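Local coordinates for topoisomerase IV subunit A (Escherichia coli, PDB 1ZVT), which belongs to a type II topoisomerase that unlinks and relaxes DNA, its C-terminal beta-pinwheel domain probably binding DNA and helping to select the substrate, at residues Leu90-Asp95 with Pro137-Asp142; Leu98-Ala101 with Gly107-Cys110; Asp163-Ser168 with Gly223-Arg228. All blocks are in the same frame, centred on the assembly; numbering follows the deposited sequence.

Interaction 1 (Leu90-Asp95 with Pro137-Asp142); sequences LMESDD and PVVIED
Glu92 and Val139 meet where the carboxylate end of the one crosses obliquely over a methyl of the other. Read outward from the backbone, Glu92 CB points toward 137-142 but stays too far away to touch it. CG likewise makes no close contact with Val139; the bend in the chain (chi2 -71°) swings the carboxylate against the valine. CD lies 3.9 Å from Val139 CG2, and OE2 comes closest, 3.6 Å from that same methyl, a van der Waals contact with no hydrogen bond in it. OE1, the other carboxylate oxygen, accepts a hydrogen bond from water 1 at 3.0 Å, and the water's second hydrogen bond goes to Glu141 OE2 at 3.3 Å. The two acidic side chains are thus linked by a donor rather than touching, with Glu92 OE1 and Glu141 OE2 5.7 Å apart, a bridge that probably eases their mutual repulsion.

In the beta-pinwheel this is a seam between blades. Strand 86-90 is an outermost strand of the sheet built with 47-51 and 55-59, while 138-139 is an outermost strand of the next sheet, built on 97-101 and 106-111. The CA atoms of Glu92 and Val139 are 8.8 Å apart, and no hydrogen bond joins the two segments directly, so across the seam they meet through side chains and one bridging water.

Deeper in the seam the contact turns apolar. Leu90 CD1 approaches the ring of Pro137 at CG, 4.3 Å away, a loose van der Waals distance. Leu98 of the second blade touches both Leu90 and Val139, adding a hydrophobic floor. Toward solvent, the 90-95 loop is folded on itself by Ser93 OG, which donates to Asp95 OD1 at 2.8 Å, nearly in line with the acceptor's C-O bond.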
loop_
_atom_site.group_PDB
_atom_site.type_symbol
_atom_site.label_atom_id
_atom_site.label_comp_id
_atom_site.label_asym_id
_atom_site.label_seq_id
_atom_site.Cartn_x
_atom_site.Cartn_y
_atom_site.Cartn_z
ATOM N N LEU A 90 -1.943 -4.169 -7.578
ATOM C CA LEU A 90 -3.142 -3.343 -7.751
ATOM C C LEU A 90 -3.731 -3.542 -9.135
ATOM O O LEU A 90 -3.000 -3.728 -10.126
ATOM C CB LEU A 90 -2.795 -1.859 -7.616
ATOM C CG LEU A 90 -2.412 -1.403 -6.208
ATOM C CD1 LEU A 90 -0.922 -1.559 -5.946
ATOM C CD2 LEU A 90 -2.845 0.046 -6.043
ATOM N N MET A 91 -5.050 -3.432 -9.223
ATOM C CA MET A 91 -5.736 -3.418 -10.494
ATOM C C MET A 91 -6.939 -2.501 -10.308
ATOM O O MET A 91 -7.871 -2.845 -9.582
ATOM C CB MET A 91 -6.166 -4.842 -10.868
ATOM C CG MET A 91 -6.420 -5.068 -12.305
ATOM S SD MET A 91 -6.447 -6.839 -12.693
ATOM C CE MET A 91 -6.467 -6.798 -14.472
ATOM N N GLU A 92 -6.882 -1.324 -10.924
ATOM C CA GLU A 92 -7.881 -0.261 -10.741
ATOM C C GLU A 92 -8.118 0.455 -12.063
ATOM O O GLU A 92 -7.414 0.220 -13.055
ATOM C CB GLU A 92 -7.375 0.769 -9.703
ATOM C CG GLU A 92 -6.959 0.177 -8.325
ATOM C CD GLU A 92 -8.146 -0.328 -7.471
ATOM O OE1 GLU A 92 -9.277 0.171 -7.642
ATOM O OE2 GLU A 92 -7.975 -1.231 -6.606
ATOM N N SER A 93 -9.099 1.353 -12.079
ATOM C CA SER A 93 -9.362 2.152 -13.269
ATOM C C SER A 93 -8.195 3.119 -13.463
ATOM O O SER A 93 -7.505 3.464 -12.491
ATOM C CB SER A 93 -10.689 2.900 -13.132
ATOM O OG SER A 93 -10.597 3.842 -12.075
ATOM N N ASP A 94 -7.967 3.554 -14.702
ATOM C CA ASP A 94 -6.816 4.403 -15.010
ATOM C C ASP A 94 -6.771 5.654 -14.132
ATOM O O ASP A 94 -5.702 6.115 -13.735
ATOM C CB ASP A 94 -6.858 4.877 -16.466
ATOM C CG ASP A 94 -6.452 3.818 -17.456
ATOM O OD1 ASP A 94 -5.857 2.791 -17.057
ATOM O OD2 ASP A 94 -6.720 4.033 -18.667
ATOM N N ASP A 95 -7.945 6.222 -13.875
ATOM C CA ASP A 95 -8.032 7.511 -13.192
ATOM C C ASP A 95 -8.128 7.393 -11.673
ATOM O O ASP A 95 -8.223 8.422 -11.000
ATOM C CB ASP A 95 -9.240 8.312 -13.723
ATOM C CG ASP A 95 -10.598 7.634 -13.434
ATOM O OD1 ASP A 95 -10.635 6.480 -12.959
ATOM O OD2 ASP A 95 -11.656 8.270 -13.695
ATOM N N PRO A 137 0.230 0.871 -0.561
ATOM C CA PRO A 137 -0.580 1.895 -1.286
ATOM C C PRO A 137 -2.010 1.857 -0.831
ATOM O O PRO A 137 -2.525 0.775 -0.533
ATOM C CB PRO A 137 -0.491 1.451 -2.768
ATOM C CG PRO A 137 0.841 0.723 -2.813
ATOM C CD PRO A 137 0.916 -0.028 -1.498
ATOM N N VAL A 138 -2.660 3.014 -0.769
ATOM C CA VAL A 138 -4.036 3.078 -0.326
ATOM C C VAL A 138 -4.872 3.640 -1.448
ATOM O O VAL A 138 -4.577 4.719 -1.968
ATOM C CB VAL A 138 -4.217 3.950 0.912
ATOM C CG1 VAL A 138 -5.695 3.906 1.400
ATOM C CG2 VAL A 138 -3.259 3.493 2.025
ATOM N N VAL A 139 -5.910 2.894 -1.826
ATOM C CA VAL A 139 -6.863 3.371 -2.828
ATOM C C VAL A 139 -7.742 4.427 -2.166
ATOM O O VAL A 139 -8.342 4.196 -1.095
ATOM C CB VAL A 139 -7.717 2.212 -3.398
ATOM C CG1 VAL A 139 -8.838 2.729 -4.290
ATOM C CG2 VAL A 139 -6.861 1.217 -4.145
ATOM N N ILE A 140 -7.811 5.603 -2.785
ATOM C CA ILE A 140 -8.590 6.692 -2.205
ATOM C C ILE A 140 -10.008 6.642 -2.791
ATOM O O ILE A 140 -10.200 6.927 -3.978
ATOM C CB ILE A 140 -7.941 8.060 -2.480
ATOM C CG1 ILE A 140 -6.581 8.181 -1.775
ATOM C CG2 ILE A 140 -8.911 9.191 -2.059
ATOM C CD1 ILE A 140 -5.714 9.336 -2.319
ATOM N N GLU A 141 -10.985 6.296 -1.946
ATOM C CA GLU A 141 -12.357 6.039 -2.412
ATOM C C GLU A 141 -13.138 7.318 -2.630
ATOM O O GLU A 141 -13.926 7.404 -3.577
ATOM C CB GLU A 141 -13.113 5.106 -1.453
ATOM C CG GLU A 141 -12.557 3.683 -1.406
ATOM C CD GLU A 141 -12.699 2.914 -2.718
ATOM O OE1 GLU A 141 -13.541 3.283 -3.576
ATOM O OE2 GLU A 141 -11.955 1.921 -2.887
ATOM N N ASP A 142 -12.904 8.312 -1.770
ATOM C CA ASP A 142 -13.544 9.628 -1.869
ATOM C C ASP A 142 -12.539 10.755 -1.588
ATOM O O ASP A 142 -11.763 10.705 -0.618
ATOM C CB ASP A 142 -14.729 9.711 -0.893
ATOM C CG ASP A 142 -15.437 11.092 -0.904
ATOM O OD1 ASP A 142 -15.269 11.896 -1.840
ATOM O OD2 ASP A 142 -16.196 11.371 0.046
HETATM O O HOH W 1 -11.582 0.248 -5.653
#

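Interaction 2 (Leu98-Ala101 with Gly107-Cys110); sequences LLMA and GFVC
The beta hairpin of strands 97-101 and 106-111, the central pair of one pinwheel blade, is joined here as Leu98 pairs with Cys110 and Met100 with Phe108. Both are antiparallel hydrogen-bonded pairs, each closed by two backbone bonds. Met100 N to Phe108 O, at 2.9 Å and 170°, is the straightest of the four. Between them Leu99 faces Val109 in a non-hydrogen-bonded pair. At Ala101 and Gly107 the CA atoms close to 3.9 Å, so tight that a CB on Gly107 would run into Met100 O and Ala101 CB.

Met100 and Phe108 lie side by side on one face of the sheet. Met100 CB sits over a ring face, offset toward the rim, 4.0 Å from the Phe108 ring centroid. Cys110 CB meets that ring at its edge, and Cys110 SG lies 3.6 Å from Met100 CG. Loss of the ring to an alanine at Phe108 would probably strip Met100 CB of its CH-pi partner and open a gap beside Cys110.

Strands 138-139 and 173-174 flank the hairpin within its sheet, while Leu99 and Ala101, on the other face, pack against strand 190-196 of the next blade.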
loop_
_atom_site.group_PDB
_atom_site.type_symbol
_atom_site.label_atom_id
_atom_site.label_comp_id
_atom_site.label_asym_id
_atom_site.label_seq_id
_atom_site.Cartn_x
_atom_site.Cartn_y
_atom_site.Cartn_z
ATOM N N LEU A 98 -4.772 7.236 -5.725
ATOM C CA LEU A 98 -4.058 6.367 -4.786
ATOM C C LEU A 98 -3.189 7.222 -3.910
ATOM O O LEU A 98 -2.740 8.297 -4.332
ATOM C CB LEU A 98 -3.123 5.418 -5.547
ATOM C CG LEU A 98 -3.693 4.598 -6.695
ATOM C CD1 LEU A 98 -2.571 3.884 -7.428
ATOM C CD2 LEU A 98 -4.671 3.585 -6.100
ATOM N N LEU A 99 -2.938 6.749 -2.697
ATOM C CA LEU A 99 -1.958 7.398 -1.826
ATOM C C LEU A 99 -0.684 6.557 -1.805
ATOM O O LEU A 99 -0.718 5.397 -1.377
ATOM C CB LEU A 99 -2.532 7.537 -0.406
ATOM C CG LEU A 99 -1.609 7.957 0.737
ATOM C CD1 LEU A 99 -1.035 9.349 0.453
ATOM C CD2 LEU A 99 -2.366 7.955 2.068
ATOM N N MET A 100 0.436 7.167 -2.201
ATOM C CA MET A 100 1.757 6.527 -2.173
ATOM C C MET A 100 2.583 7.182 -1.085
ATOM O O MET A 100 2.529 8.403 -0.920
ATOM C CB MET A 100 2.488 6.722 -3.508
ATOM C CG MET A 100 1.837 6.047 -4.708
ATOM S SD MET A 100 1.648 4.245 -4.533
ATOM C CE MET A 100 3.262 3.702 -4.060
ATOM N N ALA A 101 3.349 6.387 -0.335
ATOM C CA ALA A 101 4.117 6.947 0.772
ATOM C C ALA A 101 5.259 6.047 1.181
ATOM O O ALA A 101 5.269 4.833 0.881
ATOM C CB ALA A 101 3.195 7.220 1.977
ATOM N N GLY A 107 5.026 11.419 1.087
ATOM C CA GLY A 107 4.244 10.759 0.056
ATOM C C GLY A 107 3.458 11.686 -0.835
ATOM O O GLY A 107 3.658 12.914 -0.830
ATOM N N PHE A 108 2.572 11.108 -1.627
ATOM C CA PHE A 108 1.829 11.919 -2.588
ATOM C C PHE A 108 0.587 11.222 -3.043
ATOM O O PHE A 108 0.454 10.007 -2.925
ATOM C CB PHE A 108 2.726 12.314 -3.790
ATOM C CG PHE A 108 3.366 11.141 -4.520
ATOM C CD1 PHE A 108 2.708 10.534 -5.583
ATOM C CD2 PHE A 108 4.639 10.670 -4.164
ATOM C CE1 PHE A 108 3.292 9.437 -6.278
ATOM C CE2 PHE A 108 5.222 9.597 -4.845
ATOM C CZ PHE A 108 4.537 8.972 -5.899
ATOM N N VAL A 109 -0.341 11.997 -3.583
ATOM C CA VAL A 109 -1.497 11.400 -4.237
ATOM C C VAL A 109 -1.149 11.258 -5.716
ATOM O O VAL A 109 -0.507 12.142 -6.291
ATOM C CB VAL A 109 -2.751 12.286 -4.065
ATOM C CG1 VAL A 109 -3.909 11.718 -4.847
ATOM C CG2 VAL A 109 -3.136 12.372 -2.570
ATOM N N CYS A 110 -1.534 10.144 -6.327
ATOM C CA CYS A 110 -1.366 9.966 -7.775
ATOM C C CYS A 110 -2.556 9.190 -8.323
ATOM O O CYS A 110 -3.510 8.942 -7.589
ATOM C CB CYS A 110 -0.049 9.262 -8.130
ATOM S SG CYS A 110 0.131 7.536 -7.556
#

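Interaction 3 (Asp163-Ser168 with Gly223-Arg228); sequences DLPQLS and GERGRR
Arg225 reaches across to Asp163, Leu164 and Pro165, and nearly all of the contact passes through this one side chain. It runs extended through its first two torsions (chi1 170°) and then bends at chi3 (73°), which turns the guanidinium across the backbone of 163-165. The packed part is made of van der Waals contacts. Arg225 CD lies 3.8 Å from Leu164 CD1, the two side chains crossing at about a right angle. Pro165 CD sits 3.7 Å above the plane of the Arg225 guanidinium, over one face but offset toward the rim. Asn173 of strand 173-174 touches both Pro165 and Arg225, so the packing continues into the neighbouring sheet. Both loops lead into end strands: 163-168 precedes 173-174, and 223-228 precedes 230-231, each strand completing the blade of a preceding hairpin in the pinwheel.

The polar side is looser. Arg225 NE gives Asp163 O a weak hydrogen bond, 3.1 Å long and bent to 130°. Water 3 bridges the same two residues: it lies in the guanidinium plane at its edge, accepting from Arg225 NH2 at 3.0 Å and donating to Asp163 O at 2.9 Å. Further out, water 2 accepts from Arg225 N and donates to Asp163 OD2, with a weak bond to Glu224 OE2. Glu224 opens the type II turn that ends at Arg227, where Gly226 takes up a positive phi that suits glycine.

Asp163 and Arg225 form no salt bridge, since Asp163 OD2 stays 6.1 Å from Arg225 NE. NH1 donates to the carbonyl O of Lys174, NE only weakly to Asp163 O, and NH2 to water 3, which is consistent with an arginine used mainly as a donor to main chain and water, its charge probably only partly offset by the more distant aspartate.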
loop_
_atom_site.group_PDB
_atom_site.type_symbol
_atom_site.label_atom_id
_atom_site.label_comp_id
_atom_site.label_asym_id
_atom_site.label_seq_id
_atom_site.Cartn_x
_atom_site.Cartn_y
_atom_site.Cartn_z
ATOM N N ASP A 163 -5.317 17.588 1.209
ATOM C CA ASP A 163 -4.201 18.449 1.625
ATOM C C ASP A 163 -2.839 17.984 1.101
ATOM O O ASP A 163 -1.889 18.778 1.029
ATOM C CB ASP A 163 -4.127 18.553 3.155
ATOM C CG ASP A 163 -5.120 19.544 3.736
ATOM O OD1 ASP A 163 -5.918 20.123 2.959
ATOM O OD2 ASP A 163 -5.088 19.734 4.978
ATOM N N LEU A 164 -2.738 16.712 0.732
ATOM C CA LEU A 164 -1.495 16.175 0.227
ATOM C C LEU A 164 -1.385 16.374 -1.293
ATOM O O LEU A 164 -2.232 15.865 -2.053
ATOM C CB LEU A 164 -1.408 14.683 0.572
ATOM C CG LEU A 164 -0.063 14.011 0.287
ATOM C CD1 LEU A 164 1.073 14.616 1.090
ATOM C CD2 LEU A 164 -0.192 12.549 0.598
ATOM N N PRO A 165 -0.362 17.126 -1.748
ATOM C CA PRO A 165 -0.238 17.417 -3.177
ATOM C C PRO A 165 -0.154 16.175 -4.049
ATOM O O PRO A 165 0.426 15.152 -3.654
ATOM C CB PRO A 165 1.065 18.232 -3.263
ATOM C CG PRO A 165 1.175 18.905 -1.931
ATOM C CD PRO A 165 0.696 17.811 -0.970
ATOM N N GLN A 166 -0.761 16.283 -5.231
ATOM C CA GLN A 166 -0.699 15.243 -6.246
ATOM C C GLN A 166 0.599 15.330 -7.050
ATOM O O GLN A 166 0.999 16.407 -7.474
ATOM C CB GLN A 166 -1.932 15.325 -7.157
ATOM C CG GLN A 166 -1.965 14.262 -8.249
ATOM C CD GLN A 166 -3.302 14.147 -8.958
ATOM O OE1 GLN A 166 -4.261 14.850 -8.633
ATOM N NE2 GLN A 166 -3.378 13.236 -9.925
ATOM N N LEU A 167 1.258 14.192 -7.233
ATOM C CA LEU A 167 2.480 14.076 -8.031
ATOM C C LEU A 167 2.399 12.819 -8.890
ATOM O O LEU A 167 1.541 11.959 -8.653
ATOM C CB LEU A 167 3.716 13.989 -7.122
ATOM C CG LEU A 167 4.081 15.212 -6.273
ATOM C CD1 LEU A 167 5.220 14.842 -5.335
ATOM C CD2 LEU A 167 4.440 16.465 -7.134
ATOM N N SER A 168 3.277 12.703 -9.883
ATOM C CA SER A 168 3.311 11.487 -10.723
ATOM C C SER A 168 4.429 10.565 -10.273
ATOM O O SER A 168 4.477 9.402 -10.671
ATOM C CB SER A 168 3.494 11.834 -12.202
ATOM O OG SER A 168 4.706 12.533 -12.381
ATOM N N GLY A 223 -4.825 17.808 12.657
ATOM C CA GLY A 223 -3.837 18.870 12.684
ATOM C C GLY A 223 -3.361 19.167 11.282
ATOM O O GLY A 223 -3.861 18.596 10.309
ATOM N N GLU A 224 -2.389 20.055 11.176
ATOM C CA GLU A 224 -1.889 20.436 9.868
ATOM C C GLU A 224 -0.953 19.350 9.353
ATOM O O GLU A 224 -0.156 18.819 10.105
ATOM C CB GLU A 224 -1.136 21.765 9.984
ATOM C CG GLU A 224 -0.748 22.392 8.662
ATOM C CD GLU A 224 -1.885 23.191 8.006
ATOM O OE1 GLU A 224 -2.698 23.792 8.740
ATOM O OE2 GLU A 224 -1.939 23.235 6.752
ATOM N N ARG A 225 -1.044 19.057 8.059
ATOM C CA ARG A 225 -0.088 18.172 7.408
ATOM C C ARG A 225 1.341 18.600 7.720
ATOM O O ARG A 225 1.662 19.804 7.697
ATOM C CB ARG A 225 -0.316 18.172 5.895
ATOM C CG ARG A 225 0.792 17.469 5.128
ATOM C CD ARG A 225 0.468 17.325 3.642
ATOM N NE ARG A 225 0.557 18.593 2.906
ATOM C CZ ARG A 225 1.693 19.130 2.467
ATOM N NH1 ARG A 225 2.865 18.545 2.725
ATOM N NH2 ARG A 225 1.660 20.261 1.778
ATOM N N GLY A 226 2.184 17.625 8.058
ATOM C CA GLY A 226 3.597 17.882 8.306
ATOM C C GLY A 226 3.958 18.185 9.747
ATOM O O GLY A 226 5.143 18.335 10.074
ATOM N N ARG A 227 2.941 18.306 10.608
ATOM C CA ARG A 227 3.127 18.403 12.046
ATOM C C ARG A 227 3.586 17.031 12.569
ATOM O O ARG A 227 3.518 16.022 11.835
ATOM C CB ARG A 227 1.819 18.836 12.736
ATOM C CG ARG A 227 1.434 20.298 12.536
ATOM C CD ARG A 227 1.813 21.132 13.739
ATOM N NE ARG A 227 1.534 22.559 13.582
ATOM C CZ ARG A 227 2.229 23.509 14.205
ATOM N NH1 ARG A 227 3.232 23.170 15.007
ATOM N NH2 ARG A 227 1.937 24.798 14.033
ATOM N N ARG A 228 4.057 16.972 13.815
ATOM C CA ARG A 228 4.645 15.721 14.302
ATOM C C ARG A 228 3.575 14.769 14.830
ATOM O O ARG A 228 3.847 13.590 15.005
ATOM C CB ARG A 228 5.762 15.939 15.343
ATOM C CG ARG A 228 5.301 16.463 16.639
ATOM C CD ARG A 228 6.410 16.334 17.698
ATOM N NE ARG A 228 5.988 16.946 18.938
ATOM C CZ ARG A 228 6.517 16.677 20.127
ATOM N NH1 ARG A 228 7.475 15.769 20.248
ATOM N NH2 ARG A 228 6.053 17.293 21.197
HETATM O O HOH W 2 -2.990 20.258 6.326
HETATM O O HOH W 3 -0.988 21.544 1.252
#

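In the fold
The three contacts follow one another around the pinwheel, with interaction 2 in the middle, its centre 10 Å from that of each of the others. Interaction 1 joins it within one sheet: Val138 O and Leu99 N, 2.7 Å apart, probably hydrogen-bond, and Ile140 CD1 packs on Leu98 C. On the opposite edge of the hairpin, 163-168 runs beside strand 106-111, with a probable hydrogen bond from Leu167 N to Val109 O at 2.9 Å. Interactions 1 and 3 do not touch; their centres are 19 Å apart and their nearest atoms about 7 Å. The hairpin thus connects a blade seam on one flank with the contact of two loops on the other.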